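Local atomic coordinates of beta-glucuronidase (Dictyoglomus thermophilum, PDB entry 6XXW), a protein that probably hydrolyses beta-D-glucuronides, releasing glucuronic acid. Residues 102-107 against 135-140; 38-43 against 75-80. All blocks are in the same frame, centred on the assembly; numbering follows the deposited sequence.

Contact 1 (102-107 against 135-140); sequences SEVYVN and NIIEIM
Y105 and E138 form the central hydrogen-bonded pair of two antiparallel strands whose axes run at 168° and approach to 4.7 Å. Y105 N donates to E138 O at 2.7 Å, and the return bond from E138 N to Y105 O is equally straight. The same reciprocal pairing joins E103 and M140, where M140 N meets E103 O at 2.8 Å. V104 with I139, between these pairs, and V106 with I137, on the N107 side of Y105 and E138, are non-hydrogen-bonded; I139 CA makes a CA-H...O contact with E103 O, and I137 CA one with Y105 O.

Side-chain polar groups extend the ladder at both ends. S102 OG, held anti to the backbone N (chi1 -173°), reaches M140 O at 2.9 Å; E103 N binds that oxygen from the opposite face of its carbonyl plane, so two donors grip it. At the other end the strand 102-106 gives way to N107, whose backbone turns to positive phi. Its N donates to I136 O almost linearly, while its amide replaces the next backbone pairing: OD1 accepts from I136 N at 2.9 Å, and ND2 donates to N135 OD1 at 3.0 Å. N135 OD1, in the plane of the N107 amide, also accepts from N130 N. With F128 O as second acceptor for ND2, bonds at both ends restrict the N107 amide's rotation.

The strands belong to the antiparallel sheet of the family 2 sugar-binding domain, a jelly-roll-like beta-sandwich, and the alternation sorts their side chains. V104, V106, I137 and I139 point to the buried face, where V104 CG1 meets I137 CD1 at 4.2 Å and L93 of strand 90-99 packs against V104, V106 and I137.

On the other face, M140, bent at chi2 and chi3, swings CE against the E103 carboxylate, 3.5 Å from CD. Y105 OH donates to E103 OE2, approaching from above the carboxylate plane.

Contact 2 (38-43 against 75-80); sequences VWEFRT and YYKKSF
R42 lays its guanidinium flat on the ring of Y75, and the side chain can be followed outward from CB. The first torsion (chi1 62°) sets CG between the backbone N and the carbonyl carbon, 3.9 Å from Y75 CB. From CG to NE the chain is extended, and NE passes Y75 CB before CZ arrives over the ring. NH1 comes nearest, 3.7 Å from Y75 CG, and NH2 lies over CD1. Planes only 2° apart and CZ 4.2 Å from the ring centroid define a stacked cation-pi pair; NH2 is also bound by D46 O.

In the backbone, R42 with Y75 and E40 with K77 are hydrogen-bonded antiparallel pairs. The E40 and K77 side chains run alongside each other without a direct salt bridge: one water joins E40 OE2 to K77 NZ, another E40 OE1 to K77 O.

The face carrying F41 and Y76 is largely aromatic. F41 turns its edge to the face of Y76, planes at 82°, with CD2 3.5 Å from Y76 CZ.

K78 CD sits over the five-membered ring of W39, 3.5 Å from its centroid, a CH-pi contact; K78 NZ and W39 NE1 both bond to L35 O.

Strand 50-54 pairs with 38-43 through backbone bonds of W39 to M52 and F41 to I50; strand 185-191, also paired with strand 32-43, meets W39 and F80. Strand 134-142 adjoins 75-80, and V38 touches Q319 of a second subunit.

From the N terminus, strand 32-43 is laid down first, and contact 2 closes a 31-residue excursion through strand 50-54 and helix 65-68 when strand 73-81 returns beside it. The chain then builds strand 90-99 before contact 1 opens; its 27 intervening residues carry strands 109-115 and 121-124 and end in strand 134-142. The two closures are therefore in series, neither nested nor crossed. In space they adjoin, their centres about 9 Å apart: strand 134-142 lies between 73-81 and 101-106, and Y76 N is 2.8 Å from I139 O, a probable hydrogen bond. The resulting order is 32-43, 73-81, 134-142, 101-106 across one sheet of the sugar-binding domain.

Contact 1 (102-107 against 135-140)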
ATOM      1  N   SER A 102     -23.798  29.512 -13.266  1.00 18.50           N
ATOM      2  CA  SER A 102     -24.400  28.722 -14.335  1.00 18.09           C
ATOM      3  C   SER A 102     -25.430  29.540 -15.109  1.00 24.16           C
ATOM      4  O   SER A 102     -26.085  30.429 -14.561  1.00 18.58           O
ATOM      5  CB  SER A 102     -25.057  27.453 -13.781  1.00 21.59           C
ATOM      6  OG  SER A 102     -25.492  26.603 -14.843  1.00 31.52           O
ATOM      7  N   GLU A 103     -25.562  29.219 -16.396  1.00 22.11           N
ATOM      8  CA  GLU A 103     -26.592  29.757 -17.278  1.00 20.55           C
ATOM      9  C   GLU A 103     -27.207  28.609 -18.070  1.00 18.59           C
ATOM     10  O   GLU A 103     -26.479  27.756 -18.585  1.00 19.01           O
ATOM     11  CB  GLU A 103     -26.012  30.802 -18.235  1.00 22.11           C
ATOM     12  CG  GLU A 103     -25.552  32.093 -17.544  1.00 27.83           C
ATOM     13  CD  GLU A 103     -24.633  32.934 -18.427  1.00 33.06           C
ATOM     14  OE1 GLU A 103     -24.171  33.992 -17.960  1.00 39.56           O
ATOM     15  OE2 GLU A 103     -24.369  32.539 -19.586  1.00 35.98           O
ATOM     16  N   VAL A 104     -28.537  28.594 -18.182  1.00 21.15           N
ATOM     17  CA  VAL A 104     -29.267  27.499 -18.820  1.00 22.51           C
ATOM     18  C   VAL A 104     -29.983  28.026 -20.059  1.00 24.23           C
ATOM     19  O   VAL A 104     -30.767  28.981 -19.972  1.00 19.82           O
ATOM     20  CB  VAL A 104     -30.276  26.844 -17.864  1.00 23.71           C
ATOM     21  CG1 VAL A 104     -30.989  25.701 -18.571  1.00 22.16           C
ATOM     22  CG2 VAL A 104     -29.588  26.335 -16.624  1.00 27.00           C
ATOM     23  N   TYR A 105     -29.727  27.392 -21.204  1.00 19.08           N
ATOM     24  CA  TYR A 105     -30.333  27.787 -22.470  1.00 18.45           C
ATOM     25  C   TYR A 105     -31.197  26.662 -23.011  1.00 18.95           C
ATOM     26  O   TYR A 105     -30.741  25.520 -23.112  1.00 22.34           O
ATOM     27  CB  TYR A 105     -29.278  28.145 -23.514  1.00 17.87           C
ATOM     28  CG  TYR A 105     -28.374  29.281 -23.115  1.00 24.91           C
ATOM     29  CD1 TYR A 105     -27.317  29.075 -22.231  1.00 21.43           C
ATOM     30  CD2 TYR A 105     -28.558  30.560 -23.639  1.00 24.03           C
ATOM     31  CE1 TYR A 105     -26.475  30.121 -21.864  1.00 27.15           C
ATOM     32  CE2 TYR A 105     -27.728  31.605 -23.274  1.00 23.97           C
ATOM     33  CZ  TYR A 105     -26.689  31.380 -22.394  1.00 30.29           C
ATOM     34  OH  TYR A 105     -25.854  32.405 -22.026  1.00 25.67           O
ATOM     35  N   VAL A 106     -32.422  26.996 -23.404  1.00 17.61           N
ATOM     36  CA  VAL A 106     -33.326  26.060 -24.068  1.00 15.58           C
ATOM     37  C   VAL A 106     -33.508  26.559 -25.494  1.00 20.68           C
ATOM     38  O   VAL A 106     -34.063  27.646 -25.710  1.00 19.89           O
ATOM     39  CB  VAL A 106     -34.668  25.951 -23.332  1.00 23.19           C
ATOM     40  CG1 VAL A 106     -35.649  25.111 -24.134  1.00 17.01           C
ATOM     41  CG2 VAL A 106     -34.453  25.360 -21.926  1.00 24.31           C
ATOM     42  N   ASN A 107     -33.027  25.777 -26.466  1.00 19.41           N
ATOM     43  CA  ASN A 107     -33.039  26.174 -27.883  1.00 18.04           C
ATOM     44  C   ASN A 107     -32.437  27.565 -28.079  1.00 20.81           C
ATOM     45  O   ASN A 107     -32.952  28.391 -28.840  1.00 21.53           O
ATOM     46  CB  ASN A 107     -34.453  26.096 -28.456  1.00 17.08           C
ATOM     47  CG  ASN A 107     -35.007  24.689 -28.405  1.00 21.10           C
ATOM     48  OD1 ASN A 107     -34.317  23.744 -28.761  1.00 17.46           O
ATOM     49  ND2 ASN A 107     -36.234  24.543 -27.929  1.00 19.49           N
ATOM     50  N   ASN A 135     -35.465  19.188 -29.056  1.00 19.88           N
ATOM     51  CA  ASN A 135     -35.057  20.408 -28.386  1.00 25.86           C
ATOM     52  C   ASN A 135     -33.596  20.259 -27.983  1.00 19.01           C
ATOM     53  O   ASN A 135     -33.073  19.146 -27.905  1.00 21.94           O
ATOM     54  CB  ASN A 135     -35.921  20.679 -27.162  1.00 21.06           C
ATOM     55  CG  ASN A 135     -37.369  20.928 -27.525  1.00 28.14           C
ATOM     56  OD1 ASN A 135     -37.827  22.067 -27.532  1.00 28.42           O
ATOM     57  ND2 ASN A 135     -38.093  19.858 -27.845  1.00 20.55           N
ATOM     58  N   ILE A 136     -32.939  21.390 -27.746  1.00 21.09           N
ATOM     59  CA  ILE A 136     -31.536  21.416 -27.334  1.00 21.82           C
ATOM     60  C   ILE A 136     -31.444  22.180 -26.017  1.00 21.68           C
ATOM     61  O   ILE A 136     -31.882  23.333 -25.934  1.00 22.56           O
ATOM     62  CB  ILE A 136     -30.636  22.072 -28.397  1.00 20.91           C
ATOM     63  CG1 ILE A 136     -30.779  21.360 -29.746  1.00 22.92           C
ATOM     64  CG2 ILE A 136     -29.186  22.136 -27.922  1.00 20.28           C
ATOM     65  CD1 ILE A 136     -30.443  19.903 -29.700  1.00 28.34           C
ATOM     66  N   ILE A 137     -30.880  21.545 -24.993  1.00 19.13           N
ATOM     67  CA  ILE A 137     -30.530  22.238 -23.763  1.00 17.64           C
ATOM     68  C   ILE A 137     -29.022  22.443 -23.739  1.00 20.04           C
ATOM     69  O   ILE A 137     -28.245  21.540 -24.093  1.00 20.60           O
ATOM     70  CB  ILE A 137     -31.005  21.483 -22.510  1.00 24.84           C
ATOM     71  CG1 ILE A 137     -30.452  22.193 -21.264  1.00 25.63           C
ATOM     72  CG2 ILE A 137     -30.577  20.018 -22.569  1.00 28.78           C
ATOM     73  CD1 ILE A 137     -31.091  21.759 -19.973  1.00 26.30           C
ATOM     74  N   GLU A 138     -28.604  23.638 -23.355  1.00 18.06           N
ATOM     75  CA  GLU A 138     -27.192  23.906 -23.136  1.00 17.49           C
ATOM     76  C   GLU A 138     -27.030  24.554 -21.774  1.00 22.56           C
ATOM     77  O   GLU A 138     -27.814  25.428 -21.394  1.00 21.01           O
ATOM     78  CB  GLU A 138     -26.617  24.795 -24.243  1.00 19.80           C
ATOM     79  CG  GLU A 138     -26.625  24.110 -25.607  1.00 20.31           C
ATOM     80  CD  GLU A 138     -26.212  25.033 -26.724  1.00 30.29           C
ATOM     81  OE1 GLU A 138     -25.031  24.963 -27.135  1.00 27.07           O
ATOM     82  OE2 GLU A 138     -27.066  25.831 -27.182  1.00 27.14           O
ATOM     83  N   ILE A 139     -26.028  24.103 -21.026  1.00 17.95           N
ATOM     84  CA  ILE A 139     -25.771  24.613 -19.690  1.00 19.02           C
ATOM     85  C   ILE A 139     -24.324  25.076 -19.643  1.00 21.59           C
ATOM     86  O   ILE A 139     -23.407  24.288 -19.902  1.00 19.42           O
ATOM     87  CB  ILE A 139     -26.058  23.569 -18.596  1.00 21.76           C
ATOM     88  CG1 ILE A 139     -27.546  23.196 -18.628  1.00 21.26           C
ATOM     89  CG2 ILE A 139     -25.639  24.120 -17.207  1.00 21.50           C
ATOM     90  CD1 ILE A 139     -27.946  22.008 -17.763  1.00 18.89           C
ATOM     91  N   MET A 140     -24.124  26.360 -19.362  1.00 17.91           N
ATOM     92  CA  MET A 140     -22.797  26.896 -19.130  1.00 19.05           C
ATOM     93  C   MET A 140     -22.523  26.845 -17.635  1.00 22.05           C
ATOM     94  O   MET A 140     -23.388  27.184 -16.823  1.00 21.86           O
ATOM     95  CB  MET A 140     -22.694  28.335 -19.654  1.00 18.90           C
ATOM     96  CG  MET A 140     -21.312  28.972 -19.579  1.00 17.02           C
ATOM     97  SD  MET A 140     -20.796  29.473 -17.897  1.00 26.32           S
ATOM     98  CE  MET A 140     -22.012  30.732 -17.488  1.00 23.99           C
TER

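Contact 2 (38-43 against 75-80)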
ATOM      1  N   VAL A  38     -25.313  10.699 -20.803  1.00 19.86           N
ATOM      2  CA  VAL A  38     -24.125  11.162 -21.517  1.00 15.37           C
ATOM      3  C   VAL A  38     -24.473  12.444 -22.261  1.00 19.48           C
ATOM      4  O   VAL A  38     -25.373  12.451 -23.107  1.00 20.77           O
ATOM      5  CB  VAL A  38     -23.606  10.091 -22.490  1.00 19.05           C
ATOM      6  CG1 VAL A  38     -22.381  10.596 -23.236  1.00 22.71           C
ATOM      7  CG2 VAL A  38     -23.294   8.807 -21.752  1.00 21.85           C
ATOM      8  N   TRP A  39     -23.741  13.520 -21.979  1.00 16.15           N
ATOM      9  CA  TRP A  39     -23.940  14.797 -22.652  1.00 18.80           C
ATOM     10  C   TRP A  39     -22.732  15.124 -23.518  1.00 19.02           C
ATOM     11  O   TRP A  39     -21.658  14.550 -23.360  1.00 19.10           O
ATOM     12  CB  TRP A  39     -24.131  15.934 -21.648  1.00 18.63           C
ATOM     13  CG  TRP A  39     -25.399  15.937 -20.834  1.00 20.25           C
ATOM     14  CD1 TRP A  39     -25.942  14.900 -20.132  1.00 19.68           C
ATOM     15  CD2 TRP A  39     -26.247  17.062 -20.611  1.00 17.68           C
ATOM     16  NE1 TRP A  39     -27.084  15.314 -19.482  1.00 21.13           N
ATOM     17  CE2 TRP A  39     -27.293  16.639 -19.766  1.00 21.11           C
ATOM     18  CE3 TRP A  39     -26.217  18.393 -21.038  1.00 20.39           C
ATOM     19  CZ2 TRP A  39     -28.305  17.503 -19.343  1.00 20.40           C
ATOM     20  CZ3 TRP A  39     -27.222  19.249 -20.624  1.00 20.37           C
ATOM     21  CH2 TRP A  39     -28.259  18.798 -19.795  1.00 22.68           C
ATOM     22  N   GLU A  40     -22.898  16.083 -24.422  1.00 16.05           N
ATOM     23  CA  GLU A  40     -21.728  16.627 -25.099  1.00 15.61           C
ATOM     24  C   GLU A  40     -21.179  17.784 -24.268  1.00 19.95           C
ATOM     25  O   GLU A  40     -21.923  18.457 -23.548  1.00 19.04           O
ATOM     26  CB  GLU A  40     -22.075  17.083 -26.517  1.00 23.91           C
ATOM     27  CG  GLU A  40     -22.291  15.908 -27.464  1.00 26.25           C
ATOM     28  CD  GLU A  40     -22.581  16.333 -28.892  1.00 33.65           C
ATOM     29  OE1 GLU A  40     -23.760  16.506 -29.223  1.00 31.09           O
ATOM     30  OE2 GLU A  40     -21.631  16.465 -29.691  1.00 45.33           O
ATOM     31  N   PHE A  41     -19.868  18.009 -24.368  1.00 19.83           N
ATOM     32  CA  PHE A  41     -19.164  18.897 -23.448  1.00 20.18           C
ATOM     33  C   PHE A  41     -18.019  19.571 -24.190  1.00 18.41           C
ATOM     34  O   PHE A  41     -17.320  18.930 -24.977  1.00 18.56           O
ATOM     35  CB  PHE A  41     -18.648  18.091 -22.236  1.00 15.65           C
ATOM     36  CG  PHE A  41     -17.758  18.861 -21.270  1.00 16.08           C
ATOM     37  CD1 PHE A  41     -16.402  19.042 -21.528  1.00 17.83           C
ATOM     38  CD2 PHE A  41     -18.262  19.311 -20.063  1.00 19.45           C
ATOM     39  CE1 PHE A  41     -15.584  19.729 -20.619  1.00 16.11           C
ATOM     40  CE2 PHE A  41     -17.447  19.988 -19.150  1.00 16.61           C
ATOM     41  CZ  PHE A  41     -16.112  20.188 -19.433  1.00 16.23           C
ATOM     42  N   ARG A  42     -17.826  20.863 -23.930  1.00 18.70           N
ATOM     43  CA  ARG A  42     -16.698  21.586 -24.503  1.00 19.88           C
ATOM     44  C   ARG A  42     -16.285  22.687 -23.542  1.00 21.01           C
ATOM     45  O   ARG A  42     -17.023  23.031 -22.618  1.00 18.87           O
ATOM     46  CB  ARG A  42     -17.034  22.185 -25.873  1.00 24.60           C
ATOM     47  CG  ARG A  42     -18.167  23.204 -25.825  1.00 26.54           C
ATOM     48  CD  ARG A  42     -18.550  23.717 -27.215  1.00 33.34           C
ATOM     49  NE  ARG A  42     -19.550  24.770 -27.081  1.00 27.49           N
ATOM     50  CZ  ARG A  42     -19.242  26.044 -26.885  1.00 33.70           C
ATOM     51  NH1 ARG A  42     -20.207  26.940 -26.744  1.00 33.23           N
ATOM     52  NH2 ARG A  42     -17.963  26.414 -26.840  1.00 27.98           N
ATOM     53  N   THR A  43     -15.087  23.224 -23.755  1.00 19.74           N
ATOM     54  CA  THR A  43     -14.603  24.353 -22.975  1.00 20.74           C
ATOM     55  C   THR A  43     -14.734  25.638 -23.788  1.00 26.57           C
ATOM     56  O   THR A  43     -15.020  25.619 -24.984  1.00 26.73           O
ATOM     57  CB  THR A  43     -13.148  24.154 -22.525  1.00 20.32           C
ATOM     58  OG1 THR A  43     -12.298  24.024 -23.668  1.00 25.87           O
ATOM     59  CG2 THR A  43     -13.012  22.904 -21.644  1.00 20.92           C
ATOM     60  N   TYR A  75     -19.263  24.073 -21.264  1.00 21.52           N
ATOM     61  CA  TYR A  75     -20.582  24.067 -21.893  1.00 21.42           C
ATOM     62  C   TYR A  75     -21.030  22.629 -22.082  1.00 20.78           C
ATOM     63  O   TYR A  75     -20.312  21.831 -22.687  1.00 18.39           O
ATOM     64  CB  TYR A  75     -20.556  24.805 -23.240  1.00 21.40           C
ATOM     65  CG  TYR A  75     -20.064  26.221 -23.094  1.00 24.00           C
ATOM     66  CD1 TYR A  75     -18.700  26.503 -23.039  1.00 22.37           C
ATOM     67  CD2 TYR A  75     -20.959  27.275 -22.972  1.00 25.82           C
ATOM     68  CE1 TYR A  75     -18.239  27.803 -22.870  1.00 27.74           C
ATOM     69  CE2 TYR A  75     -20.504  28.584 -22.816  1.00 27.57           C
ATOM     70  CZ  TYR A  75     -19.146  28.834 -22.763  1.00 28.40           C
ATOM     71  OH  TYR A  75     -18.697  30.127 -22.607  1.00 29.59           O
ATOM     72  N   TYR A  76     -22.205  22.306 -21.552  1.00 18.77           N
ATOM     73  CA  TYR A  76     -22.847  21.009 -21.717  1.00 19.32           C
ATOM     74  C   TYR A  76     -23.989  21.143 -22.714  1.00 19.54           C
ATOM     75  O   TYR A  76     -24.653  22.178 -22.759  1.00 23.99           O
ATOM     76  CB  TYR A  76     -23.405  20.514 -20.388  1.00 17.57           C
ATOM     77  CG  TYR A  76     -22.385  20.093 -19.353  1.00 17.39           C
ATOM     78  CD1 TYR A  76     -21.697  21.034 -18.601  1.00 19.68           C
ATOM     79  CD2 TYR A  76     -22.152  18.741 -19.100  1.00 19.52           C
ATOM     80  CE1 TYR A  76     -20.775  20.640 -17.617  1.00 22.57           C
ATOM     81  CE2 TYR A  76     -21.230  18.335 -18.126  1.00 18.62           C
ATOM     82  CZ  TYR A  76     -20.553  19.288 -17.390  1.00 21.39           C
ATOM     83  OH  TYR A  76     -19.658  18.879 -16.429  1.00 20.37           O
ATOM     84  N   LYS A  77     -24.223  20.095 -23.513  1.00 16.54           N
ATOM     85  CA  LYS A  77     -25.264  20.126 -24.539  1.00 16.42           C
ATOM     86  C   LYS A  77     -25.936  18.768 -24.657  1.00 23.88           C
ATOM     87  O   LYS A  77     -25.259  17.734 -24.620  1.00 22.05           O
ATOM     88  CB  LYS A  77     -24.689  20.512 -25.912  1.00 20.84           C
ATOM     89  CG  LYS A  77     -25.725  20.520 -27.039  1.00 26.65           C
ATOM     90  CD  LYS A  77     -25.164  21.141 -28.307  1.00 27.30           C
ATOM     91  CE  LYS A  77     -25.379  20.244 -29.505  1.00 46.61           C
ATOM     92  NZ  LYS A  77     -24.621  20.721 -30.699  1.00 53.85           N
ATOM     93  N   LYS A  78     -27.260  18.772 -24.845  1.00 19.29           N
ATOM     94  CA  LYS A  78     -28.013  17.531 -24.982  1.00 17.12           C
ATOM     95  C   LYS A  78     -29.321  17.801 -25.712  1.00 23.92           C
ATOM     96  O   LYS A  78     -29.943  18.850 -25.533  1.00 19.20           O
ATOM     97  CB  LYS A  78     -28.321  16.890 -23.619  1.00 21.36           C
ATOM     98  CG  LYS A  78     -28.809  15.450 -23.718  1.00 27.59           C
ATOM     99  CD  LYS A  78     -28.870  14.762 -22.371  1.00 28.07           C
ATOM    100  CE  LYS A  78     -28.800  13.252 -22.542  1.00 32.83           C
ATOM    101  NZ  LYS A  78     -29.481  12.541 -21.427  1.00 39.56           N
ATOM    102  N   SER A  79     -29.743  16.822 -26.506  1.00 23.32           N
ATOM    103  CA  SER A  79     -31.041  16.854 -27.171  1.00 21.35           C
ATOM    104  C   SER A  79     -32.091  16.166 -26.314  1.00 23.98           C
ATOM    105  O   SER A  79     -31.811  15.174 -25.630  1.00 21.34           O
ATOM    106  CB  SER A  79     -30.981  16.144 -28.530  1.00 27.07           C
ATOM    107  OG  SER A  79     -30.137  16.820 -29.436  1.00 35.92           O
ATOM    108  N   PHE A  80     -33.315  16.679 -26.382  1.00 22.09           N
ATOM    109  CA  PHE A  80     -34.428  16.035 -25.708  1.00 24.45           C
ATOM    110  C   PHE A  80     -35.700  16.333 -26.485  1.00 24.84           C
ATOM    111  O   PHE A  80     -35.787  17.313 -27.225  1.00 26.15           O
ATOM    112  CB  PHE A  80     -34.547  16.477 -24.243  1.00 25.92           C
ATOM    113  CG  PHE A  80     -34.889  17.929 -24.060  1.00 21.57           C
ATOM    114  CD1 PHE A  80     -33.898  18.908 -24.132  1.00 26.83           C
ATOM    115  CD2 PHE A  80     -36.193  18.320 -23.793  1.00 23.59           C
ATOM    116  CE1 PHE A  80     -34.203  20.244 -23.959  1.00 28.13           C
ATOM    117  CE2 PHE A  80     -36.513  19.662 -23.629  1.00 28.11           C
ATOM    118  CZ  PHE A  80     -35.511  20.629 -23.702  1.00 28.75           C
TER
HETATM  119  O   HOH W   1     -25.929  16.416 -27.252  1.00 37.46           O
HETATM  120  O   HOH W   2     -22.719  18.867 -31.339  1.00 47.31           O